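PDB 4AW7: beta-porphyranase A from Bacteroides plebeius, which hydrolyses the sulfated red-algal polysaccharide porphyran at its beta-D-galactose-(1->4)-alpha-L-galactose-6-sulfate linkages, releasing mostly disaccharides. Local coordinates for residues Y110-G116 against G155-Q159; G512-S518 against F571-H577; F297-F302 against F361-W365. One frame throughout, in Å; residues are numbered along the deposited sequence. Where two conformers were deposited one is given.

Interaction 1. Residues Y110-G116 against G155-Q159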
loop_
_atom_site.group_PDB
_atom_site.type_symbol
_atom_site.label_atom_id
_atom_site.label_comp_id
_atom_site.label_asym_id
_atom_site.label_seq_id
_atom_site.Cartn_x
_atom_site.Cartn_y
_atom_site.Cartn_z
ATOM N N TYR A 110 -15.888 -16.714 -7.166
ATOM C CA TYR A 110 -16.336 -18.039 -7.610
ATOM C C TYR A 110 -17.785 -17.958 -8.072
ATOM O O TYR A 110 -18.542 -17.149 -7.542
ATOM C CB TYR A 110 -16.292 -19.057 -6.427
ATOM C CG TYR A 110 -14.943 -19.559 -5.919
ATOM C CD1 TYR A 110 -13.783 -19.450 -6.680
ATOM C CD2 TYR A 110 -14.860 -20.184 -4.662
ATOM C CE1 TYR A 110 -12.542 -19.924 -6.180
ATOM C CE2 TYR A 110 -13.649 -20.669 -4.184
ATOM C CZ TYR A 110 -12.504 -20.540 -4.959
ATOM O OH TYR A 110 -11.293 -20.996 -4.483
ATOM N N VAL A 111 -18.172 -18.909 -8.930
ATOM C CA VAL A 111 -19.572 -19.045 -9.349
ATOM C C VAL A 111 -20.501 -19.418 -8.195
ATOM O O VAL A 111 -21.704 -19.259 -8.305
ATOM C CB VAL A 111 -19.754 -20.070 -10.493
ATOM C CG1 VAL A 111 -19.057 -19.627 -11.749
ATOM C CG2 VAL A 111 -19.324 -21.477 -10.098
ATOM N N GLN A 112 -19.936 -19.893 -7.094
ATOM C CA GLN A 112 -20.690 -20.172 -5.872
ATOM C C GLN A 112 -21.107 -18.934 -5.125
ATOM O O GLN A 112 -22.008 -18.978 -4.286
ATOM C CB GLN A 112 -19.865 -21.084 -4.938
ATOM C CG GLN A 112 -19.664 -22.529 -5.456
ATOM C CD GLN A 112 -18.560 -22.722 -6.469
ATOM O OE1 GLN A 112 -17.700 -21.877 -6.631
ATOM N NE2 GLN A 112 -18.587 -23.847 -7.171
ATOM N N HIS A 113 -20.451 -17.808 -5.445
ATOM C CA HIS A 113 -20.645 -16.557 -4.759
ATOM C C HIS A 113 -21.340 -15.492 -5.567
ATOM O O HIS A 113 -22.104 -14.719 -5.034
ATOM C CB HIS A 113 -19.301 -16.033 -4.231
ATOM C CG HIS A 113 -18.597 -16.997 -3.333
ATOM N ND1 HIS A 113 -17.238 -16.950 -3.113
ATOM C CD2 HIS A 113 -19.065 -18.040 -2.598
ATOM C CE1 HIS A 113 -16.907 -17.925 -2.278
ATOM N NE2 HIS A 113 -17.992 -18.614 -1.970
ATOM N N ILE A 114 -20.981 -15.377 -6.849
ATOM C CA ILE A 114 -21.607 -14.433 -7.755
ATOM C C ILE A 114 -21.835 -15.167 -9.089
ATOM O O ILE A 114 -21.069 -16.054 -9.436
ATOM C CB ILE A 114 -20.800 -13.138 -7.941
ATOM C CG1 ILE A 114 -21.609 -12.060 -8.679
ATOM C CG2 ILE A 114 -19.442 -13.413 -8.622
ATOM C CD1 ILE A 114 -20.941 -10.686 -8.732
ATOM N N GLN A 115 -22.931 -14.852 -9.776
ATOM C CA GLN A 115 -23.260 -15.512 -11.040
ATOM C C GLN A 115 -24.246 -14.638 -11.768
ATOM O O GLN A 115 -24.948 -13.829 -11.179
ATOM C CB GLN A 115 -23.844 -16.917 -10.768
ATOM C CG GLN A 115 -24.258 -17.753 -11.982
ATOM C CD GLN A 115 -23.131 -17.986 -12.951
ATOM O OE1 GLN A 115 -22.698 -17.052 -13.634
ATOM N NE2 GLN A 115 -22.661 -19.238 -13.050
ATOM N N GLY A 116 -24.303 -14.795 -13.087
ATOM C CA GLY A 116 -25.341 -14.120 -13.856
ATOM C C GLY A 116 -26.712 -14.418 -13.274
ATOM O O GLY A 116 -26.984 -15.531 -12.834
ATOM N N GLY A 155 -17.248 -20.577 -16.342
ATOM C CA GLY A 155 -18.439 -20.910 -15.572
ATOM C C GLY A 155 -19.451 -19.787 -15.377
ATOM O O GLY A 155 -20.578 -20.043 -14.976
ATOM N N PHE A 156 -19.083 -18.551 -15.700
ATOM C CA PHE A 156 -19.999 -17.429 -15.567
ATOM C C PHE A 156 -20.936 -17.338 -16.763
ATOM O O PHE A 156 -20.485 -17.445 -17.923
ATOM C CB PHE A 156 -19.210 -16.123 -15.425
ATOM C CG PHE A 156 -18.556 -15.918 -14.083
ATOM C CD1 PHE A 156 -19.238 -16.155 -12.903
ATOM C CD2 PHE A 156 -17.252 -15.438 -13.996
ATOM C CE1 PHE A 156 -18.632 -15.899 -11.662
ATOM C CE2 PHE A 156 -16.656 -15.208 -12.757
ATOM C CZ PHE A 156 -17.345 -15.434 -11.596
ATOM N N THR A 157 -22.213 -17.082 -16.488
ATOM C CA THR A 157 -23.238 -16.975 -17.538
ATOM C C THR A 157 -23.394 -15.574 -18.081
ATOM O O THR A 157 -24.125 -15.347 -19.059
ATOM C CB THR A 157 -24.599 -17.465 -17.024
ATOM O OG1 THR A 157 -24.975 -16.645 -15.918
ATOM C CG2 THR A 157 -24.499 -18.952 -16.639
ATOM N N VAL A 158 -22.720 -14.618 -17.459
ATOM C CA VAL A 158 -22.546 -13.247 -17.918
ATOM C C VAL A 158 -21.037 -13.006 -17.823
ATOM O O VAL A 158 -20.428 -13.419 -16.814
ATOM C CB VAL A 158 -23.335 -12.237 -17.017
ATOM C CG1 VAL A 158 -23.091 -10.785 -17.383
ATOM C CG2 VAL A 158 -24.797 -12.548 -17.085
ATOM N N GLN A 159 -20.454 -12.382 -18.850
ATOM C CA GLN A 159 -19.006 -12.262 -18.943
ATOM C C GLN A 159 -18.605 -10.894 -19.432
ATOM O O GLN A 159 -19.443 -10.026 -19.721
ATOM C CB GLN A 159 -18.439 -13.393 -19.834
ATOM C CG GLN A 159 -18.648 -14.806 -19.297
ATOM C CD GLN A 159 -18.051 -15.831 -20.220
ATOM O OE1 GLN A 159 -18.107 -15.657 -21.442
ATOM N NE2 GLN A 159 -17.420 -16.828 -19.694
HETATM O O HOH W 1 -26.930 -17.841 -14.462
#
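Two oxygens meet the F156 ring at its edge, near the ring plane: I114 O, 3.3 Å from F156 CE1, and Q115 OE1. V111 CG1 reaches F156 CD1 obliquely at 3.7 Å, while I114 CG2 touches F156 CE1. On helix 160-179, M163 and M167 also pack against this ring. The second flat group, the Q115 amide, is used at both ends. Its NE2 donates almost straight to G155 O (2.9 Å, 174°), which lies in the amide plane. OE1 accepts from T157 N at 2.9 Å, the donor standing 37° above the carbonyl plane, and from G116 N within that plane, on a lone pair. With CG anti to the backbone N (chi1 180°), a bend at chi2 brings the amide back to G116 N as well as across to the other loop. A water linking G116 O and T157 OG1 extends the polar join between these two loops, which lie on the C-terminal side of strands 104-106 and 136-142 in the parallel (beta/alpha)-barrel catalytic domain, where the Y110 side chain is about 4 Å from a bound galactose. Three firm bonds define the amide flip: exchanging O and N would set donors against T157 N and G116 N and an acceptor against G155 O.

Interaction 2. Residues G512-S518 against F571-H577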
loop_
_atom_site.group_PDB
_atom_site.type_symbol
_atom_site.label_atom_id
_atom_site.label_comp_id
_atom_site.label_asym_id
_atom_site.label_seq_id
_atom_site.Cartn_x
_atom_site.Cartn_y
_atom_site.Cartn_z
ATOM N N GLY A 512 1.729 8.756 -17.846
ATOM C CA GLY A 512 1.735 7.494 -18.595
ATOM C C GLY A 512 2.050 7.863 -20.035
ATOM O O GLY A 512 1.262 8.546 -20.689
ATOM N N ARG A 513 3.204 7.410 -20.517
ATOM C CA ARG A 513 3.628 7.747 -21.887
ATOM C C ARG A 513 4.440 6.578 -22.424
ATOM O O ARG A 513 5.046 5.823 -21.677
ATOM C CB ARG A 513 4.532 9.001 -21.914
ATOM C CG ARG A 513 4.037 10.221 -21.140
ATOM C CD ARG A 513 4.805 11.432 -21.493
ATOM N NE ARG A 513 4.358 11.945 -22.800
ATOM C CZ ARG A 513 5.006 12.844 -23.551
ATOM N NH1 ARG A 513 6.206 13.254 -23.218
ATOM N NH2 ARG A 513 4.463 13.242 -24.695
ATOM N N PRO A 514 4.509 6.447 -23.765
ATOM C CA PRO A 514 5.498 5.528 -24.324
ATOM C C PRO A 514 6.869 5.709 -23.680
ATOM O O PRO A 514 7.236 6.864 -23.405
ATOM C CB PRO A 514 5.533 5.916 -25.808
ATOM C CG PRO A 514 4.143 6.406 -26.067
ATOM C CD PRO A 514 3.825 7.237 -24.798
ATOM N N VAL A 515 7.647 4.640 -23.470
ATOM C CA VAL A 515 8.918 4.766 -22.765
ATOM C C VAL A 515 9.879 5.768 -23.431
ATOM O O VAL A 515 10.671 6.395 -22.735
ATOM C CB VAL A 515 9.634 3.420 -22.499
ATOM C CG1 VAL A 515 8.835 2.602 -21.538
ATOM C CG2 VAL A 515 9.907 2.634 -23.799
ATOM N N SER A 516 9.755 5.997 -24.749
ATOM C CA SER A 516 10.648 6.935 -25.451
ATOM C C SER A 516 10.213 8.391 -25.360
ATOM O O SER A 516 10.988 9.285 -25.736
ATOM C CB SER A 516 10.791 6.548 -26.934
ATOM O OG SER A 516 9.552 6.664 -27.599
ATOM N N ALA A 517 9.011 8.653 -24.879
ATOM C CA ALA A 517 8.522 10.012 -24.806
ATOM C C ALA A 517 9.218 10.792 -23.677
ATOM O O ALA A 517 9.713 10.205 -22.692
ATOM C CB ALA A 517 7.015 10.058 -24.663
ATOM N N SER A 518 9.282 12.118 -23.826
ATOM C CA SER A 518 9.988 12.932 -22.853
ATOM C C SER A 518 9.399 12.807 -21.439
ATOM O O SER A 518 8.182 12.865 -21.261
ATOM C CB SER A 518 9.900 14.385 -23.299
ATOM O OG SER A 518 10.584 15.230 -22.392
ATOM N N PHE A 571 5.310 19.591 -22.484
ATOM C CA PHE A 571 6.174 18.586 -23.070
ATOM C C PHE A 571 6.471 18.996 -24.514
ATOM O O PHE A 571 5.591 19.522 -25.196
ATOM C CB PHE A 571 5.501 17.204 -23.062
ATOM C CG PHE A 571 5.189 16.683 -21.679
ATOM C CD1 PHE A 571 4.069 17.112 -20.988
ATOM C CD2 PHE A 571 6.062 15.807 -21.071
ATOM C CE1 PHE A 571 3.785 16.645 -19.705
ATOM C CE2 PHE A 571 5.771 15.315 -19.753
ATOM C CZ PHE A 571 4.662 15.755 -19.116
ATOM N N SER A 572 7.652 18.640 -24.960
ATOM C CA SER A 572 8.067 18.981 -26.334
ATOM C C SER A 572 7.504 18.027 -27.385
ATOM O O SER A 572 7.541 18.333 -28.608
ATOM C CB SER A 572 9.572 18.996 -26.378
ATOM O OG SER A 572 10.136 17.751 -26.087
ATOM N N ASP A 573 6.997 16.883 -26.924
ATOM C CA ASP A 573 6.460 15.837 -27.791
ATOM C C ASP A 573 5.038 15.476 -27.415
ATOM O O ASP A 573 4.569 15.798 -26.320
ATOM C CB ASP A 573 7.409 14.632 -27.799
ATOM C CG ASP A 573 7.685 14.053 -26.408
ATOM O OD1 ASP A 573 7.259 14.640 -25.408
ATOM O OD2 ASP A 573 8.412 13.026 -26.321
ATOM N N GLY A 574 4.350 14.789 -28.309
ATOM C CA GLY A 574 2.967 14.404 -28.131
ATOM C C GLY A 574 2.811 12.959 -27.688
ATOM O O GLY A 574 3.697 12.130 -27.920
ATOM N N GLY A 575 1.661 12.703 -27.061
ATOM C CA GLY A 575 1.264 11.340 -26.718
ATOM C C GLY A 575 1.309 11.111 -25.225
ATOM O O GLY A 575 2.027 11.772 -24.487
ATOM N N GLY A 576 0.500 10.159 -24.814
ATOM C CA GLY A 576 0.392 9.840 -23.388
ATOM C C GLY A 576 -0.461 10.856 -22.654
ATOM O O GLY A 576 -1.138 11.701 -23.240
ATOM N N HIS A 577 -0.483 10.711 -21.331
ATOM C CA HIS A 577 -1.302 11.538 -20.470
ATOM C C HIS A 577 -0.549 11.932 -19.229
ATOM O O HIS A 577 0.305 11.186 -18.733
ATOM C CB HIS A 577 -2.548 10.791 -20.001
ATOM C CG HIS A 577 -3.575 10.547 -21.057
ATOM N ND1 HIS A 577 -3.460 9.545 -21.986
ATOM C CD2 HIS A 577 -4.792 11.113 -21.241
ATOM C CE1 HIS A 577 -4.527 9.580 -22.782
ATOM N NE2 HIS A 577 -5.363 10.505 -22.334
HETATM O O HOH W 2 9.377 17.729 -22.815
#
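G512 opens the contact as the end of an antiparallel strand pairing: it forms a hydrogen-bonded pair with H577, G512 N to H577 O at 3.0 Å and H577 N to G512 O at 2.9 Å. This end of the pairing, in the C-terminal beta domain, joins neighbouring strands 503-514 and 577-589, both inner strands of a mixed five-stranded sheet. R513 sends its side chain into the loop 571-577. A bend at chi3 (77°) turns the guanidinium so that NE and NH2 both grip G575 O side-on, with that oxygen in the guanidinium plane. NH1 forms the salt bridge to D573 OD1 (2.8 Å), met from above the carboxylate plane; the two planes are 84° apart. NH2 adds a bond to D573 O, and NH1 another to S518 O. The positive group is thus held by backbone carbonyls as well as one carboxylate, which probably stabilises its charge. F571 CG lies over one face, its ring inclined at 57° to the guanidinium and not stacked. P514 to A517 form a type I turn, closed by A517 N to P514 O, and A517 CB rests over the centre of the face opposite F571, 3.5 Å above the plane. At S518 a water joins OG to S572 N, and OG bonds K520 N beyond the turn. S518 N donates to the syn lone pair of D573 OD2 at 2.8 Å.

Interaction 3. Residues F297-F302 against F361-W365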
loop_
_atom_site.group_PDB
_atom_site.type_symbol
_atom_site.label_atom_id
_atom_site.label_comp_id
_atom_site.label_asym_id
_atom_site.label_seq_id
_atom_site.Cartn_x
_atom_site.Cartn_y
_atom_site.Cartn_z
ATOM N N PHE A 297 8.490 -6.254 0.161
ATOM C CA PHE A 297 7.805 -5.746 1.347
ATOM C C PHE A 297 8.441 -4.426 1.772
ATOM O O PHE A 297 7.751 -3.429 2.024
ATOM C CB PHE A 297 7.837 -6.697 2.529
ATOM C CG PHE A 297 7.207 -8.059 2.316
ATOM C CD1 PHE A 297 6.206 -8.312 1.398
ATOM C CD2 PHE A 297 7.616 -9.095 3.116
ATOM C CE1 PHE A 297 5.687 -9.595 1.226
ATOM C CE2 PHE A 297 7.082 -10.343 2.968
ATOM C CZ PHE A 297 6.143 -10.612 2.011
ATOM N N ASN A 298 9.763 -4.405 1.917
ATOM C CA ASN A 298 10.448 -3.181 2.306
ATOM C C ASN A 298 10.280 -2.051 1.305
ATOM O O ASN A 298 10.014 -0.899 1.666
ATOM C CB ASN A 298 11.908 -3.471 2.600
ATOM C CG ASN A 298 12.130 -4.069 3.986
ATOM O OD1 ASN A 298 11.472 -3.668 4.946
ATOM N ND2 ASN A 298 13.069 -5.032 4.085
ATOM N N HIS A 299 10.432 -2.345 0.012
ATOM C CA HIS A 299 10.348 -1.251 -0.945
ATOM C C HIS A 299 8.974 -0.578 -0.964
ATOM O O HIS A 299 8.854 0.652 -1.090
ATOM C CB HIS A 299 10.676 -1.722 -2.364
ATOM C CG HIS A 299 12.078 -2.203 -2.559
ATOM N ND1 HIS A 299 13.182 -1.559 -2.047
ATOM C CD2 HIS A 299 12.550 -3.240 -3.277
ATOM C CE1 HIS A 299 14.271 -2.199 -2.439
ATOM N NE2 HIS A 299 13.915 -3.221 -3.189
ATOM N N PHE A 300 7.913 -1.363 -0.841
ATOM C CA PHE A 300 6.570 -0.822 -0.806
ATOM C C PHE A 300 6.259 -0.138 0.536
ATOM O O PHE A 300 5.525 0.835 0.576
ATOM C CB PHE A 300 5.498 -1.893 -1.043
ATOM C CG PHE A 300 5.408 -2.365 -2.473
ATOM C CD1 PHE A 300 5.087 -1.494 -3.527
ATOM C CD2 PHE A 300 5.610 -3.690 -2.777
ATOM C CE1 PHE A 300 4.984 -1.963 -4.794
ATOM C CE2 PHE A 300 5.493 -4.179 -4.072
ATOM C CZ PHE A 300 5.211 -3.319 -5.107
ATOM N N LEU A 301 6.821 -0.653 1.618
ATOM C CA LEU A 301 6.492 -0.177 2.947
ATOM C C LEU A 301 6.727 1.314 3.087
ATOM O O LEU A 301 5.929 2.014 3.684
ATOM C CB LEU A 301 7.311 -0.942 3.991
ATOM C CG LEU A 301 7.157 -0.547 5.447
ATOM C CD1 LEU A 301 5.724 -0.800 5.949
ATOM C CD2 LEU A 301 8.166 -1.323 6.288
ATOM N N PHE A 302 7.831 1.807 2.559
ATOM C CA PHE A 302 8.164 3.212 2.774
ATOM C C PHE A 302 7.164 4.124 2.065
ATOM O O PHE A 302 6.771 5.164 2.624
ATOM C CB PHE A 302 9.598 3.521 2.289
ATOM C CG PHE A 302 10.704 3.018 3.202
ATOM C CD1 PHE A 302 10.978 1.654 3.351
ATOM C CD2 PHE A 302 11.499 3.904 3.907
ATOM C CE1 PHE A 302 11.958 1.206 4.190
ATOM C CE2 PHE A 302 12.493 3.461 4.727
ATOM C CZ PHE A 302 12.734 2.100 4.874
ATOM N N PHE A 361 11.847 -9.930 8.080
ATOM C CA PHE A 361 11.172 -8.676 7.791
ATOM C C PHE A 361 10.608 -8.076 9.061
ATOM O O PHE A 361 10.746 -6.886 9.339
ATOM C CB PHE A 361 10.039 -8.895 6.770
ATOM C CG PHE A 361 9.173 -7.684 6.576
ATOM C CD1 PHE A 361 9.630 -6.561 5.915
ATOM C CD2 PHE A 361 7.883 -7.681 7.046
ATOM C CE1 PHE A 361 8.827 -5.446 5.783
ATOM C CE2 PHE A 361 7.065 -6.558 6.932
ATOM C CZ PHE A 361 7.538 -5.431 6.269
ATOM N N PHE A 362 9.959 -8.921 9.865
ATOM C CA PHE A 362 9.378 -8.478 11.117
ATOM C C PHE A 362 10.447 -8.208 12.191
ATOM O O PHE A 362 10.312 -7.296 12.996
ATOM C CB PHE A 362 8.300 -9.442 11.555
ATOM C CG PHE A 362 7.186 -9.563 10.533
ATOM C CD1 PHE A 362 6.251 -8.569 10.407
ATOM C CD2 PHE A 362 7.113 -10.650 9.695
ATOM C CE1 PHE A 362 5.256 -8.657 9.475
ATOM C CE2 PHE A 362 6.091 -10.754 8.764
ATOM C CZ PHE A 362 5.154 -9.750 8.664
ATOM N N GLU A 363 11.522 -8.980 12.192
ATOM C CA GLU A 363 12.637 -8.697 13.113
ATOM C C GLU A 363 13.203 -7.294 12.851
ATOM O O GLU A 363 13.424 -6.518 13.782
ATOM C CB GLU A 363 13.736 -9.741 12.968
ATOM C CG GLU A 363 14.780 -9.626 14.089
ATOM C CD GLU A 363 14.190 -10.086 15.441
ATOM O OE1 GLU A 363 13.730 -11.192 15.482
ATOM O OE2 GLU A 363 14.147 -9.340 16.466
ATOM N N LEU A 364 13.376 -6.953 11.575
ATOM C CA LEU A 364 13.972 -5.689 11.207
ATOM C C LEU A 364 13.177 -4.514 11.801
ATOM O O LEU A 364 13.762 -3.503 12.215
ATOM C CB LEU A 364 13.990 -5.568 9.667
ATOM C CG LEU A 364 14.446 -4.273 9.028
ATOM C CD1 LEU A 364 15.940 -4.056 9.346
ATOM C CD2 LEU A 364 14.202 -4.269 7.534
ATOM N N TRP A 365 11.856 -4.637 11.775
ATOM C CA TRP A 365 10.960 -3.588 12.213
ATOM C C TRP A 365 10.460 -3.739 13.635
ATOM O O TRP A 365 9.646 -2.962 14.108
ATOM C CB TRP A 365 9.789 -3.481 11.225
ATOM C CG TRP A 365 10.232 -2.983 9.874
ATOM C CD1 TRP A 365 10.467 -3.715 8.766
ATOM C CD2 TRP A 365 10.540 -1.626 9.538
ATOM N NE1 TRP A 365 10.902 -2.905 7.754
ATOM C CE2 TRP A 365 10.948 -1.610 8.204
ATOM C CE3 TRP A 365 10.465 -0.425 10.234
ATOM C CZ2 TRP A 365 11.282 -0.428 7.542
ATOM C CZ3 TRP A 365 10.822 0.754 9.569
ATOM C CH2 TRP A 365 11.195 0.722 8.228
#
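Helices 297-302 and 361-365 run at 44° between their N-to-C directions with axes 12.1 Å apart at closest approach, a wide spacing bridged by large side chains, since even the nearest CA atoms, those of N298 and F361, are 7.8 Å apart. F361 extends toward the other helix with CG anti to its backbone nitrogen (chi1 172°), and F297 meets it in two ways. The CB of F297 stands over the face of the F361 ring, 3.9 Å from the centroid, a CH-pi contact. The F297 ring turns its edge to the F361 face in a T-shaped pair, centroids 5.3 Å apart. N298 fills the middle of the interface: its OD1 lies at the F361 edge near the ring plane and accepts from W365 NE1 at 3.0 Å. That bond is nearly straight (173°), in the carbonyl plane of N298 and in the indole plane, which limits rotation of both groups. L301 comes from the direction opposite to W365 and lays CD2 over one indole face, 3.4 Å from W365 CE2. F302 completes the grip on the indole through an offset edge-to-face pair, in which the W365 edge is directed at the F302 face. F44 stacks on W365 from outside these helices. T455 of strand 454-462 touches N298, F302 and L364, and A396 of strand 392-399 touches F302 and W365, so the cluster joins catalytic-domain helices to a sheet of the beta-sandwich region. All seven touching residues are buried. Buried as it is, the indole N-H is satisfied by the N298 amide oxygen within an otherwise largely apolar interface; this bond sets which way the indole edge points, and L301, F302 and F44 help to hold the ring.

From the N terminus the three contacts come in series, with no nesting or crossing. Interaction 1 closes a loop of 38 residues that includes helix 120-132 and strand 136-142, tying two loops of the catalytic domain on the side of the bound sugars. Interaction 3 closes the 58 residues between 302 and 361, joining helices 293-305 and 359-365 about 12 Å from the centre of the chain, across that centre from interaction 1. Interaction 2 closes 52 helix-free residues in the C-terminal beta domain, tying the end of strand 503-514 and its following turn to the loop leading from strand 563-570 into 577-589. None touches another; the nearest atoms, between 2 and 3, are about 17 Å apart.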